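Local coordinates for kojibiose phosphorylase (Gut metagenome, PDB 6W0P), which belongs to glycoside hydrolase family 65, with a beta-rich N-terminal domain, a helical central catalytic domain and a small C-terminal beta domain, at residues 42-47 with 113-118; 28-33 with 52-57; 8-13 with 17-22. All coordinates share one frame; numbering follows the deposited sequence.

Contact 1. Residues 42-47 with 113-118; sequences TRAFFD and FKRILD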
ATOM      1  N   THR A  42       9.876  -4.382 -32.436  1.00 30.70           N
ATOM      2  CA  THR A  42      10.288  -2.967 -32.515  1.00 31.68           C
ATOM      3  C   THR A  42       9.050  -2.107 -32.682  1.00 30.55           C
ATOM      4  O   THR A  42       8.223  -2.431 -33.541  1.00 30.81           O
ATOM      5  CB  THR A  42      11.297  -2.729 -33.647  1.00 32.21           C
ATOM      6  OG1 THR A  42      10.675  -3.125 -34.871  1.00 33.54           O
ATOM      7  CG2 THR A  42      12.567  -3.514 -33.432  1.00 32.09           C
ATOM      8  N   ARG A  43       8.989  -1.027 -31.915  1.00 30.02           N
ATOM      9  CA  ARG A  43       8.054   0.091 -32.156  1.00 29.52           C
ATOM     10  C   ARG A  43       8.415   0.713 -33.501  1.00 29.84           C
ATOM     11  O   ARG A  43       9.579   0.592 -33.928  1.00 30.19           O
ATOM     12  CB  ARG A  43       8.147   1.115 -31.017  1.00 29.62           C
ATOM     13  CG  ARG A  43       7.439   0.685 -29.737  1.00 29.32           C
ATOM     14  CD  ARG A  43       7.691   1.653 -28.598  1.00 29.29           C
ATOM     15  NE  ARG A  43       7.043   2.935 -28.845  1.00 29.00           N
ATOM     16  CZ  ARG A  43       5.776   3.207 -28.579  1.00 28.94           C
ATOM     17  NH1 ARG A  43       4.969   2.297 -28.062  1.00 29.18           N
ATOM     18  NH2 ARG A  43       5.305   4.403 -28.821  1.00 29.36           N
ATOM     19  N   ALA A  44       7.469   1.430 -34.099  1.00 30.27           N
ATOM     20  CA  ALA A  44       7.615   2.068 -35.422  1.00 30.77           C
ATOM     21  C   ALA A  44       8.243   3.451 -35.237  1.00 32.40           C
ATOM     22  O   ALA A  44       7.806   4.416 -35.918  1.00 32.96           O
ATOM     23  CB  ALA A  44       6.295   2.148 -36.121  1.00 30.52           C
ATOM     24  N   PHE A  45       9.239   3.538 -34.352  1.00 32.28           N
ATOM     25  CA  PHE A  45       9.999   4.778 -34.128  1.00 33.33           C
ATOM     26  C   PHE A  45      10.742   5.053 -35.434  1.00 33.81           C
ATOM     27  O   PHE A  45      11.125   4.102 -36.111  1.00 34.02           O
ATOM     28  CB  PHE A  45      10.917   4.657 -32.913  1.00 33.57           C
ATOM     29  CG  PHE A  45      11.978   3.596 -33.042  1.00 33.56           C
ATOM     30  CD1 PHE A  45      13.170   3.866 -33.691  1.00 34.43           C
ATOM     31  CD2 PHE A  45      11.769   2.330 -32.531  1.00 33.18           C
ATOM     32  CE1 PHE A  45      14.143   2.883 -33.821  1.00 34.65           C
ATOM     33  CE2 PHE A  45      12.729   1.342 -32.678  1.00 33.70           C
ATOM     34  CZ  PHE A  45      13.917   1.620 -33.315  1.00 34.14           C
ATOM     35  N   PHE A  46      10.842   6.328 -35.786  1.00 34.36           N
ATOM     36  CA  PHE A  46      11.657   6.855 -36.904  1.00 35.00           C
ATOM     37  C   PHE A  46      13.092   6.355 -36.776  1.00 35.38           C
ATOM     38  O   PHE A  46      13.655   6.367 -35.672  1.00 36.02           O
ATOM     39  CB  PHE A  46      11.605   8.387 -36.930  1.00 34.88           C
ATOM     40  CG  PHE A  46      10.276   8.955 -37.354  1.00 33.80           C
ATOM     41  CD1 PHE A  46       9.219   8.128 -37.718  1.00 33.80           C
ATOM     42  CD2 PHE A  46      10.093  10.324 -37.437  1.00 33.38           C
ATOM     43  CE1 PHE A  46       8.006   8.657 -38.144  1.00 33.28           C
ATOM     44  CE2 PHE A  46       8.878  10.849 -37.850  1.00 33.84           C
ATOM     45  CZ  PHE A  46       7.841  10.018 -38.214  1.00 33.44           C
ATOM     46  N   ASP A  47      13.661   5.944 -37.906  1.00 36.09           N
ATOM     47  CA  ASP A  47      15.054   5.439 -38.005  1.00 36.50           C
ATOM     48  C   ASP A  47      15.992   6.615 -37.732  1.00 36.07           C
ATOM     49  O   ASP A  47      16.797   6.507 -36.815  1.00 36.95           O
ATOM     50  CB  ASP A  47      15.289   4.819 -39.376  1.00 36.70           C
ATOM     51  CG  ASP A  47      14.128   3.933 -39.779  1.00 37.42           C
ATOM     52  OD1 ASP A  47      14.236   2.720 -39.553  1.00 37.87           O
ATOM     53  OD2 ASP A  47      13.112   4.475 -40.287  1.00 37.91           O
ATOM     54  N   PHE A 113       4.597  12.680 -47.238  1.00 36.11           N
ATOM     55  CA  PHE A 113       4.875  11.655 -46.200  1.00 35.21           C
ATOM     56  C   PHE A 113       3.787  10.588 -46.305  1.00 35.88           C
ATOM     57  O   PHE A 113       2.595  10.925 -46.386  1.00 35.17           O
ATOM     58  CB  PHE A 113       4.864  12.294 -44.810  1.00 34.72           C
ATOM     59  CG  PHE A 113       5.098  11.374 -43.640  1.00 33.19           C
ATOM     60  CD1 PHE A 113       4.073  10.608 -43.126  1.00 32.79           C
ATOM     61  CD2 PHE A 113       6.317  11.356 -42.992  1.00 33.16           C
ATOM     62  CE1 PHE A 113       4.283   9.774 -42.042  1.00 32.54           C
ATOM     63  CE2 PHE A 113       6.532  10.516 -41.909  1.00 32.75           C
ATOM     64  CZ  PHE A 113       5.511   9.732 -41.433  1.00 32.69           C
ATOM     65  N   LYS A 114       4.186   9.327 -46.292  1.00 36.89           N
ATOM     66  CA  LYS A 114       3.234   8.195 -46.273  1.00 38.70           C
ATOM     67  C   LYS A 114       3.897   7.079 -45.468  1.00 36.57           C
ATOM     68  O   LYS A 114       5.076   6.814 -45.729  1.00 36.09           O
ATOM     69  CB  LYS A 114       2.867   7.826 -47.716  1.00 41.12           C
ATOM     70  CG  LYS A 114       1.922   6.652 -47.872  1.00 43.52           C
ATOM     71  CD  LYS A 114       1.385   6.540 -49.288  1.00 46.86           C
ATOM     72  CE  LYS A 114       0.264   5.531 -49.446  1.00 47.67           C
ATOM     73  NZ  LYS A 114      -0.689   5.934 -50.514  1.00 49.92           N
ATOM     74  N   ARG A 115       3.176   6.536 -44.485  1.00 35.34           N
ATOM     75  CA  ARG A 115       3.579   5.391 -43.625  1.00 34.60           C
ATOM     76  C   ARG A 115       2.685   4.191 -43.970  1.00 33.77           C
ATOM     77  O   ARG A 115       1.449   4.373 -43.991  1.00 32.90           O
ATOM     78  CB  ARG A 115       3.400   5.775 -42.155  1.00 35.19           C
ATOM     79  CG  ARG A 115       4.294   5.005 -41.206  1.00 36.28           C
ATOM     80  CD  ARG A 115       3.812   5.010 -39.770  1.00 36.25           C
ATOM     81  NE  ARG A 115       3.761   6.337 -39.180  1.00 35.97           N
ATOM     82  CZ  ARG A 115       4.554   6.806 -38.220  1.00 35.64           C
ATOM     83  NH1 ARG A 115       5.522   6.082 -37.693  1.00 35.54           N
ATOM     84  NH2 ARG A 115       4.362   8.029 -37.774  1.00 36.34           N
ATOM     85  N   ILE A 116       3.268   3.021 -44.230  1.00 33.51           N
ATOM     86  CA  ILE A 116       2.516   1.799 -44.649  1.00 34.31           C
ATOM     87  C   ILE A 116       2.959   0.593 -43.824  1.00 33.86           C
ATOM     88  O   ILE A 116       4.159   0.312 -43.766  1.00 34.18           O
ATOM     89  CB  ILE A 116       2.698   1.511 -46.145  1.00 35.27           C
ATOM     90  CG1 ILE A 116       2.315   2.725 -46.987  1.00 36.93           C
ATOM     91  CG2 ILE A 116       1.907   0.273 -46.540  1.00 35.73           C
ATOM     92  CD1 ILE A 116       2.695   2.615 -48.448  1.00 37.87           C
ATOM     93  N   LEU A 117       2.006  -0.121 -43.229  1.00 33.68           N
ATOM     94  CA  LEU A 117       2.250  -1.485 -42.702  1.00 32.29           C
ATOM     95  C   LEU A 117       1.472  -2.422 -43.625  1.00 32.34           C
ATOM     96  O   LEU A 117       0.248  -2.243 -43.763  1.00 32.61           O
ATOM     97  CB  LEU A 117       1.811  -1.553 -41.240  1.00 32.08           C
ATOM     98  CG  LEU A 117       1.795  -2.956 -40.618  1.00 32.14           C
ATOM     99  CD1 LEU A 117       3.192  -3.528 -40.531  1.00 31.90           C
ATOM    100  CD2 LEU A 117       1.163  -2.945 -39.241  1.00 32.30           C
ATOM    101  N   ASP A 118       2.151  -3.339 -44.301  1.00 31.75           N
ATOM    102  CA  ASP A 118       1.463  -4.319 -45.181  1.00 31.43           C
ATOM    103  C   ASP A 118       1.147  -5.574 -44.359  1.00 29.83           C
ATOM    104  O   ASP A 118       2.062  -6.302 -43.991  1.00 29.13           O
ATOM    105  CB  ASP A 118       2.297  -4.626 -46.422  1.00 32.16           C
ATOM    106  CG  ASP A 118       1.464  -5.252 -47.516  1.00 33.00           C
ATOM    107  OD1 ASP A 118       0.616  -6.100 -47.165  1.00 32.51           O
ATOM    108  OD2 ASP A 118       1.658  -4.855 -48.708  1.00 34.17           O
TER
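Arg115 leaves strand 109-118 and runs across to Ala44 and Phe46 in the loop that follows strand 40-42. From CB the chain sets off with CG opposite the backbone N (chi1 -155°), carries on nearly straight through CD, then bends at chi3 (-62°) and presents the guanidinium to the loop. NE forms a salt bridge with Glu18 of the neighbouring strand 15-19. Beyond it, CZ lies 3.9 Å from Phe46 CE1. NH1 comes to the edge of the Phe46 ring, near the ring plane, at 3.6 Å from CE1, and also bonds the hydroxyl of Tyr124. In the plane of the guanidinium, Ala44 O sits 3.3 Å from NH1. NH2 ends 3.7 Å from Phe46 CE1. Because NH1 meets the ring at its edge, the guanidinium does not lie over the ring, although the two planes are only 31° apart. Next to CE1, Phe46 CZ meets Phe113 CE2 at 4.0 Å, an apolar touch between side chains approaching from opposite directions. All four residues are buried in the family 65 N-terminal domain. The chemistry is that of a buried arginine charge beside aromatic rings, which the Glu18 carboxylate probably balances, while the Tyr124 hydroxyl takes NH1.

Contact 2. Residues 28-33 with 52-57; sequences VSESIF and GKQLIG
Glu30 sets CG opposite its carbonyl carbon (chi1 -73°) and stays extended from there, which carries the carboxylate straight off helix 26-32 to Gln54 and Leu55. Here a carboxylate on a helix accepts a backbone N-H of the loop before strand 58-60, in the N-terminal domain of the family 65 fold. Leu55 N donates to the syn lone pair of Glu30 OE1, on the side of OE2, at 2.9 Å and with an N-H...O angle of 160°. The same OE1 lies 3.0 Å from Leu55 O. Two acceptors this close would be expected to repel, but Arg43 lies alongside and meets both: its NH2 forms a salt bridge with Glu30 OE1, and its NE hydrogen-bonds Leu55 O. One guanidinium thus serves Glu30 OE1 and Leu55 O, probably offsetting their mutual repulsion, and OE1 is gripped by the loop amide and the arginine together. OE2 is placed differently, 3.2 Å from Gln54 CB, and the carboxylate and Gln54 amide planes are 44° apart. A water bridges these groups, donating to Glu30 OE2 at 2.6 Å and to Gln54 OE1 at 3.3 Å.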
ATOM      1  N   VAL A  28       1.374   7.127 -30.983  1.00 32.92           N
ATOM      2  CA  VAL A  28       0.229   6.234 -31.336  1.00 32.92           C
ATOM      3  C   VAL A  28       0.650   5.381 -32.533  1.00 33.08           C
ATOM      4  O   VAL A  28       0.478   4.170 -32.461  1.00 32.97           O
ATOM      5  CB  VAL A  28      -1.073   7.016 -31.623  1.00 32.56           C
ATOM      6  CG1 VAL A  28      -2.129   6.138 -32.272  1.00 32.40           C
ATOM      7  CG2 VAL A  28      -1.625   7.653 -30.360  1.00 32.32           C
ATOM      8  N   SER A  29       1.213   6.009 -33.570  1.00 33.45           N
ATOM      9  CA  SER A  29       1.686   5.356 -34.812  1.00 33.00           C
ATOM     10  C   SER A  29       2.818   4.387 -34.462  1.00 32.84           C
ATOM     11  O   SER A  29       2.751   3.215 -34.855  1.00 32.60           O
ATOM     12  CB  SER A  29       2.083   6.386 -35.843  1.00 33.52           C
ATOM     13  OG  SER A  29       0.987   7.260 -36.129  1.00 33.71           O
ATOM     14  N   GLU A  30       3.816   4.836 -33.711  1.00 32.99           N
ATOM     15  CA  GLU A  30       4.894   3.954 -33.196  1.00 32.31           C
ATOM     16  C   GLU A  30       4.283   2.638 -32.675  1.00 31.75           C
ATOM     17  O   GLU A  30       4.862   1.553 -32.940  1.00 31.84           O
ATOM     18  CB  GLU A  30       5.669   4.625 -32.058  1.00 33.09           C
ATOM     19  CG  GLU A  30       6.602   5.746 -32.483  1.00 33.71           C
ATOM     20  CD  GLU A  30       7.430   6.349 -31.350  1.00 34.54           C
ATOM     21  OE1 GLU A  30       7.108   6.097 -30.158  1.00 33.74           O
ATOM     22  OE2 GLU A  30       8.396   7.083 -31.655  1.00 35.37           O
ATOM     23  N   SER A  31       3.189   2.709 -31.908  1.00 30.33           N
ATOM     24  CA  SER A  31       2.592   1.513 -31.262  1.00 29.60           C
ATOM     25  C   SER A  31       1.911   0.641 -32.335  1.00 28.62           C
ATOM     26  O   SER A  31       2.230  -0.546 -32.461  1.00 28.39           O
ATOM     27  CB  SER A  31       1.638   1.920 -30.164  1.00 29.55           C
ATOM     28  OG  SER A  31       2.311   2.605 -29.117  1.00 28.55           O
ATOM     29  N   ILE A  32       1.070   1.267 -33.140  1.00 27.85           N
ATOM     30  CA  ILE A  32       0.159   0.602 -34.111  1.00 27.75           C
ATOM     31  C   ILE A  32       0.986  -0.114 -35.162  1.00 26.98           C
ATOM     32  O   ILE A  32       0.641  -1.258 -35.527  1.00 26.39           O
ATOM     33  CB  ILE A  32      -0.809   1.631 -34.726  1.00 27.82           C
ATOM     34  CG1 ILE A  32      -1.834   2.085 -33.685  1.00 28.00           C
ATOM     35  CG2 ILE A  32      -1.455   1.069 -35.988  1.00 27.89           C
ATOM     36  CD1 ILE A  32      -2.774   3.165 -34.167  1.00 28.63           C
ATOM     37  N   PHE A  33       2.032   0.549 -35.641  1.00 27.19           N
ATOM     38  CA  PHE A  33       2.834   0.073 -36.792  1.00 27.58           C
ATOM     39  C   PHE A  33       3.976  -0.824 -36.308  1.00 27.65           C
ATOM     40  O   PHE A  33       4.852  -1.120 -37.117  1.00 27.59           O
ATOM     41  CB  PHE A  33       3.344   1.262 -37.601  1.00 27.93           C
ATOM     42  CG  PHE A  33       2.301   1.949 -38.442  1.00 27.63           C
ATOM     43  CD1 PHE A  33       1.390   2.823 -37.874  1.00 27.82           C
ATOM     44  CD2 PHE A  33       2.270   1.765 -39.809  1.00 27.81           C
ATOM     45  CE1 PHE A  33       0.451   3.484 -38.657  1.00 28.14           C
ATOM     46  CE2 PHE A  33       1.303   2.392 -40.584  1.00 28.28           C
ATOM     47  CZ  PHE A  33       0.420   3.285 -40.014  1.00 28.17           C
ATOM     48  N   GLY A  52      11.084  15.242 -31.692  1.00 44.81           N
ATOM     49  CA  GLY A  52       9.717  15.331 -31.146  1.00 45.36           C
ATOM     50  C   GLY A  52       9.540  14.290 -30.058  1.00 45.26           C
ATOM     51  O   GLY A  52      10.521  13.574 -29.787  1.00 46.78           O
ATOM     52  N   LYS A  53       8.351  14.190 -29.463  1.00 45.41           N
ATOM     53  CA  LYS A  53       8.046  13.148 -28.450  1.00 46.12           C
ATOM     54  C   LYS A  53       8.052  11.783 -29.162  1.00 41.32           C
ATOM     55  O   LYS A  53       7.401  11.612 -30.193  1.00 41.02           O
ATOM     56  CB  LYS A  53       6.761  13.476 -27.663  1.00 49.40           C
ATOM     57  CG  LYS A  53       5.462  12.907 -28.209  1.00 52.82           C
ATOM     58  CD  LYS A  53       4.204  13.737 -27.896  1.00 55.31           C
ATOM     59  CE  LYS A  53       3.092  13.532 -28.913  1.00 55.00           C
ATOM     60  NZ  LYS A  53       3.531  13.932 -30.275  1.00 55.83           N
ATOM     61  N   GLN A  54       8.821  10.845 -28.646  1.00 37.97           N
ATOM     62  CA  GLN A  54       8.944   9.494 -29.232  1.00 36.17           C
ATOM     63  C   GLN A  54       9.262   8.549 -28.094  1.00 35.30           C
ATOM     64  O   GLN A  54       9.799   9.011 -27.051  1.00 35.79           O
ATOM     65  CB  GLN A  54      10.028   9.436 -30.315  1.00 36.09           C
ATOM     66  CG  GLN A  54      11.384   9.998 -29.888  1.00 36.33           C
ATOM     67  CD  GLN A  54      12.477   9.595 -30.855  1.00 36.40           C
ATOM     68  OE1 GLN A  54      12.227   9.175 -31.994  1.00 36.53           O
ATOM     69  NE2 GLN A  54      13.705   9.700 -30.395  1.00 35.18           N
ATOM     70  N   LEU A  55       8.908   7.288 -28.286  1.00 33.52           N
ATOM     71  CA  LEU A  55       9.393   6.178 -27.455  1.00 32.33           C
ATOM     72  C   LEU A  55      10.068   5.199 -28.409  1.00 32.03           C
ATOM     73  O   LEU A  55       9.373   4.441 -29.087  1.00 31.09           O
ATOM     74  CB  LEU A  55       8.241   5.533 -26.686  1.00 31.43           C
ATOM     75  CG  LEU A  55       8.670   4.397 -25.756  1.00 31.88           C
ATOM     76  CD1 LEU A  55       9.718   4.868 -24.754  1.00 31.81           C
ATOM     77  CD2 LEU A  55       7.474   3.804 -25.014  1.00 31.96           C
ATOM     78  N   ILE A  56      11.392   5.257 -28.447  1.00 32.51           N
ATOM     79  CA  ILE A  56      12.257   4.254 -29.126  1.00 32.92           C
ATOM     80  C   ILE A  56      12.222   2.978 -28.282  1.00 33.00           C
ATOM     81  O   ILE A  56      12.452   3.044 -27.043  1.00 34.28           O
ATOM     82  CB  ILE A  56      13.692   4.758 -29.332  1.00 32.41           C
ATOM     83  CG1 ILE A  56      13.727   5.976 -30.261  1.00 33.06           C
ATOM     84  CG2 ILE A  56      14.542   3.621 -29.854  1.00 32.77           C
ATOM     85  CD1 ILE A  56      15.095   6.605 -30.421  1.00 33.02           C
ATOM     86  N   GLY A  57      11.953   1.858 -28.933  1.00 31.90           N
ATOM     87  CA  GLY A  57      11.562   0.623 -28.234  1.00 31.78           C
ATOM     88  C   GLY A  57      11.875  -0.576 -29.093  1.00 30.72           C
ATOM     89  O   GLY A  57      11.211  -0.722 -30.137  1.00 30.40           O
TER
HETATM   90  O   HOH W   1       9.613   8.186 -33.658  1.00 30.46           O

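Contact 3. Residues 8-13 with 17-22; sequences YLETEP and VENNFH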
ATOM      1  N   TYR A   8      -7.503   8.629 -37.762  1.00 34.64           N
ATOM      2  CA  TYR A   8      -6.512   9.388 -38.564  1.00 33.64           C
ATOM      3  C   TYR A   8      -5.847   8.484 -39.606  1.00 33.89           C
ATOM      4  O   TYR A   8      -5.112   9.066 -40.455  1.00 34.01           O
ATOM      5  CB  TYR A   8      -5.452  10.040 -37.681  1.00 33.05           C
ATOM      6  CG  TYR A   8      -4.380   9.125 -37.123  1.00 32.39           C
ATOM      7  CD1 TYR A   8      -4.635   8.293 -36.047  1.00 32.09           C
ATOM      8  CD2 TYR A   8      -3.096   9.128 -37.636  1.00 32.01           C
ATOM      9  CE1 TYR A   8      -3.647   7.485 -35.501  1.00 31.79           C
ATOM     10  CE2 TYR A   8      -2.097   8.323 -37.107  1.00 31.75           C
ATOM     11  CZ  TYR A   8      -2.373   7.492 -36.037  1.00 31.50           C
ATOM     12  OH  TYR A   8      -1.397   6.692 -35.501  1.00 32.59           O
ATOM     13  N   LEU A   9      -6.109   7.168 -39.590  1.00 31.58           N
ATOM     14  CA  LEU A   9      -5.455   6.203 -40.520  1.00 31.72           C
ATOM     15  C   LEU A   9      -6.411   5.837 -41.655  1.00 32.09           C
ATOM     16  O   LEU A   9      -7.617   5.738 -41.420  1.00 32.79           O
ATOM     17  CB  LEU A   9      -4.970   4.977 -39.737  1.00 30.17           C
ATOM     18  CG  LEU A   9      -3.846   5.294 -38.748  1.00 29.49           C
ATOM     19  CD1 LEU A   9      -3.508   4.092 -37.888  1.00 29.23           C
ATOM     20  CD2 LEU A   9      -2.597   5.764 -39.472  1.00 29.32           C
ATOM     21  N   GLU A  10      -5.878   5.679 -42.858  1.00 33.94           N
ATOM     22  CA  GLU A  10      -6.658   5.223 -44.033  1.00 35.84           C
ATOM     23  C   GLU A  10      -7.185   3.804 -43.774  1.00 36.63           C
ATOM     24  O   GLU A  10      -6.517   2.993 -43.075  1.00 35.93           O
ATOM     25  CB  GLU A  10      -5.823   5.255 -45.309  1.00 37.08           C
ATOM     26  CG  GLU A  10      -5.323   6.642 -45.678  1.00 39.34           C
ATOM     27  CD  GLU A  10      -6.322   7.779 -45.511  1.00 40.92           C
ATOM     28  OE1 GLU A  10      -5.958   8.803 -44.912  1.00 42.52           O
ATOM     29  OE2 GLU A  10      -7.474   7.627 -45.963  1.00 45.42           O
ATOM     30  N   THR A  11      -8.362   3.543 -44.332  1.00 37.30           N
ATOM     31  CA  THR A  11      -9.087   2.257 -44.297  1.00 37.95           C
ATOM     32  C   THR A  11      -8.784   1.467 -45.566  1.00 37.76           C
ATOM     33  O   THR A  11      -9.292   1.856 -46.621  1.00 38.41           O
ATOM     34  CB  THR A  11     -10.587   2.499 -44.161  1.00 38.38           C
ATOM     35  OG1 THR A  11     -10.746   3.200 -42.931  1.00 40.39           O
ATOM     36  CG2 THR A  11     -11.367   1.208 -44.127  1.00 39.03           C
ATOM     37  N   GLU A  12      -7.992   0.406 -45.435  1.00 37.35           N
ATOM     38  CA  GLU A  12      -7.696  -0.586 -46.499  1.00 37.30           C
ATOM     39  C   GLU A  12      -7.740  -1.975 -45.876  1.00 35.82           C
ATOM     40  O   GLU A  12      -7.322  -2.153 -44.734  1.00 35.25           O
ATOM     41  CB  GLU A  12      -6.294  -0.429 -47.074  1.00 38.06           C
ATOM     42  CG  GLU A  12      -6.035   0.865 -47.807  1.00 39.12           C
ATOM     43  CD  GLU A  12      -4.704   0.812 -48.534  1.00 39.95           C
ATOM     44  OE1 GLU A  12      -4.233  -0.333 -48.829  1.00 39.84           O
ATOM     45  OE2 GLU A  12      -4.140   1.903 -48.802  1.00 40.66           O
ATOM     46  N   PRO A  13      -8.158  -3.010 -46.628  1.00 34.57           N
ATOM     47  CA  PRO A  13      -8.351  -4.328 -46.038  1.00 34.28           C
ATOM     48  C   PRO A  13      -7.036  -5.040 -45.696  1.00 33.72           C
ATOM     49  O   PRO A  13      -7.104  -5.846 -44.791  1.00 32.45           O
ATOM     50  CB  PRO A  13      -9.161  -5.126 -47.083  1.00 34.76           C
ATOM     51  CG  PRO A  13      -8.995  -4.369 -48.393  1.00 35.09           C
ATOM     52  CD  PRO A  13      -8.510  -2.963 -48.052  1.00 35.04           C
ATOM     53  N   VAL A  17      -2.368   2.524 -43.385  1.00 31.69           N
ATOM     54  CA  VAL A  17      -1.707   3.644 -44.103  1.00 32.15           C
ATOM     55  C   VAL A  17      -1.915   4.929 -43.305  1.00 32.41           C
ATOM     56  O   VAL A  17      -3.087   5.229 -42.955  1.00 32.65           O
ATOM     57  CB  VAL A  17      -2.225   3.766 -45.547  1.00 32.03           C
ATOM     58  CG1 VAL A  17      -1.568   4.941 -46.281  1.00 32.64           C
ATOM     59  CG2 VAL A  17      -1.968   2.479 -46.299  1.00 31.86           C
ATOM     60  N   GLU A  18      -0.826   5.656 -43.042  1.00 32.76           N
ATOM     61  CA  GLU A  18      -0.881   7.061 -42.549  1.00 33.54           C
ATOM     62  C   GLU A  18      -0.563   7.983 -43.730  1.00 33.72           C
ATOM     63  O   GLU A  18       0.517   7.855 -44.276  1.00 33.66           O
ATOM     64  CB  GLU A  18       0.075   7.300 -41.375  1.00 32.54           C
ATOM     65  CG  GLU A  18      -0.107   8.666 -40.719  1.00 32.08           C
ATOM     66  CD  GLU A  18       0.948   9.061 -39.692  1.00 31.99           C
ATOM     67  OE1 GLU A  18       1.977   8.333 -39.552  1.00 31.00           O
ATOM     68  OE2 GLU A  18       0.713  10.076 -38.997  1.00 31.30           O
ATOM     69  N   ASN A  19      -1.526   8.794 -44.146  1.00 35.97           N
ATOM     70  CA  ASN A  19      -1.393   9.799 -45.236  1.00 37.93           C
ATOM     71  C   ASN A  19      -1.016  11.127 -44.574  1.00 36.90           C
ATOM     72  O   ASN A  19      -1.857  11.665 -43.838  1.00 34.87           O
ATOM     73  CB  ASN A  19      -2.697   9.968 -46.030  1.00 41.10           C
ATOM     74  CG  ASN A  19      -2.864   9.014 -47.196  1.00 44.09           C
ATOM     75  OD1 ASN A  19      -2.016   8.153 -47.436  1.00 49.24           O
ATOM     76  ND2 ASN A  19      -3.963   9.147 -47.926  1.00 45.32           N
ATOM     77  N   ASN A  20       0.204  11.613 -44.809  1.00 36.70           N
ATOM     78  CA  ASN A  20       0.781  12.781 -44.089  1.00 37.68           C
ATOM     79  C   ASN A  20       1.184  12.352 -42.672  1.00 37.26           C
ATOM     80  O   ASN A  20       0.556  11.422 -42.120  1.00 35.61           O
ATOM     81  CB  ASN A  20      -0.171  13.983 -44.030  1.00 37.49           C
ATOM     82  CG  ASN A  20      -0.632  14.431 -45.402  1.00 38.38           C
ATOM     83  OD1 ASN A  20       0.163  14.516 -46.345  1.00 38.13           O
ATOM     84  ND2 ASN A  20      -1.918  14.731 -45.516  1.00 38.50           N
ATOM     85  N   PHE A  21       2.210  13.009 -42.127  1.00 37.91           N
ATOM     86  CA  PHE A  21       2.674  12.817 -40.736  1.00 38.29           C
ATOM     87  C   PHE A  21       1.732  13.579 -39.825  1.00 38.49           C
ATOM     88  O   PHE A  21       1.532  14.747 -40.128  1.00 39.39           O
ATOM     89  CB  PHE A  21       4.097  13.328 -40.537  1.00 37.95           C
ATOM     90  CG  PHE A  21       4.640  13.114 -39.145  1.00 38.02           C
ATOM     91  CD1 PHE A  21       4.451  11.904 -38.482  1.00 37.77           C
ATOM     92  CD2 PHE A  21       5.355  14.114 -38.496  1.00 37.48           C
ATOM     93  CE1 PHE A  21       4.954  11.712 -37.203  1.00 37.15           C
ATOM     94  CE2 PHE A  21       5.867  13.912 -37.218  1.00 37.23           C
ATOM     95  CZ  PHE A  21       5.675  12.708 -36.583  1.00 37.07           C
ATOM     96  N   HIS A  22       1.176  12.933 -38.798  1.00 37.90           N
ATOM     97  CA  HIS A  22       0.416  13.591 -37.701  1.00 38.69           C
ATOM     98  C   HIS A  22       1.290  13.646 -36.453  1.00 38.59           C
ATOM     99  O   HIS A  22       1.472  12.632 -35.775  1.00 38.14           O
ATOM    100  CB  HIS A  22      -0.901  12.857 -37.424  1.00 39.66           C
ATOM    101  CG  HIS A  22      -1.728  12.646 -38.637  1.00 39.83           C
ATOM    102  ND1 HIS A  22      -1.324  11.806 -39.663  1.00 39.93           N
ATOM    103  CD2 HIS A  22      -2.912  13.174 -39.004  1.00 40.13           C
ATOM    104  CE1 HIS A  22      -2.235  11.821 -40.610  1.00 39.46           C
ATOM    105  NE2 HIS A  22      -3.221  12.652 -40.224  1.00 40.13           N
TER
HETATM  106  O   HOH W   2      -4.064   8.880 -42.748  1.00 31.54           O
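The Tyr8 and His22 rings meet edge to face: Tyr8 turns its rim to the imidazole, the planes are 66° apart, and Tyr8 CD2 sits over one face of His22, 3.8 Å from ND1 and offset toward the ring's border. Tyr8 CG lies between its N and carbonyl carbon (chi1 76°), which places this edge against His22. One face of the Tyr8 ring is covered by Leu9, whose CG lies over the centre. At the edge of the imidazole, close to its plane, is Glu18 OE2, which also approaches the rim of Tyr8 at 3.8 Å from CE2. This oxygen is gripped twice: His22 ND1 donates to its anti lone pair at 2.8 Å, and His22 N reaches it from above the carboxylate plane at 2.9 Å. The ND1 bond, nearly in the ring plane, helps fix the imidazole's rotation and keeps its face toward Tyr8. The other oxygen of Glu18 pairs with Arg115, and Tyr8 OH bonds Ser29 of helix 26-32. Leu9 CD2 packs on Glu18 CB at 3.6 Å. Farther along, Glu10 N donates to Val17 O at 2.8 Å, and a water bridges Tyr8 O, Glu10 OE1 and Asn19 N. The arrangement is a short beta hairpin whose outer strand, 10-11, is weakly bonded, at one border of the N-terminal domain's large antiparallel sheet.

Overall arrangement
Contact 1 is the buried one of the three; contacts 2 and 3 are partly buried. Contacts 1 and 3 reach the same sheet, since strands 109-118 and 15-19 are neighbours in it, and they are joined by a probable backbone hydrogen bond between Phe113 O and Asn20 N and by Phe21 packing on Phe46. Contacts 1 and 2 share the long loop between strands 40-42 and 58-60, with Arg43 passing from one to the other. Helix 26-32 of contact 2 touches contact 3 through Ser29 and Tyr8. The chemistry shifts accordingly: a charge among aromatics inside, a carboxylate with a loop amide and water in contact 2, and mixed ring, backbone and water bonds in the hairpin.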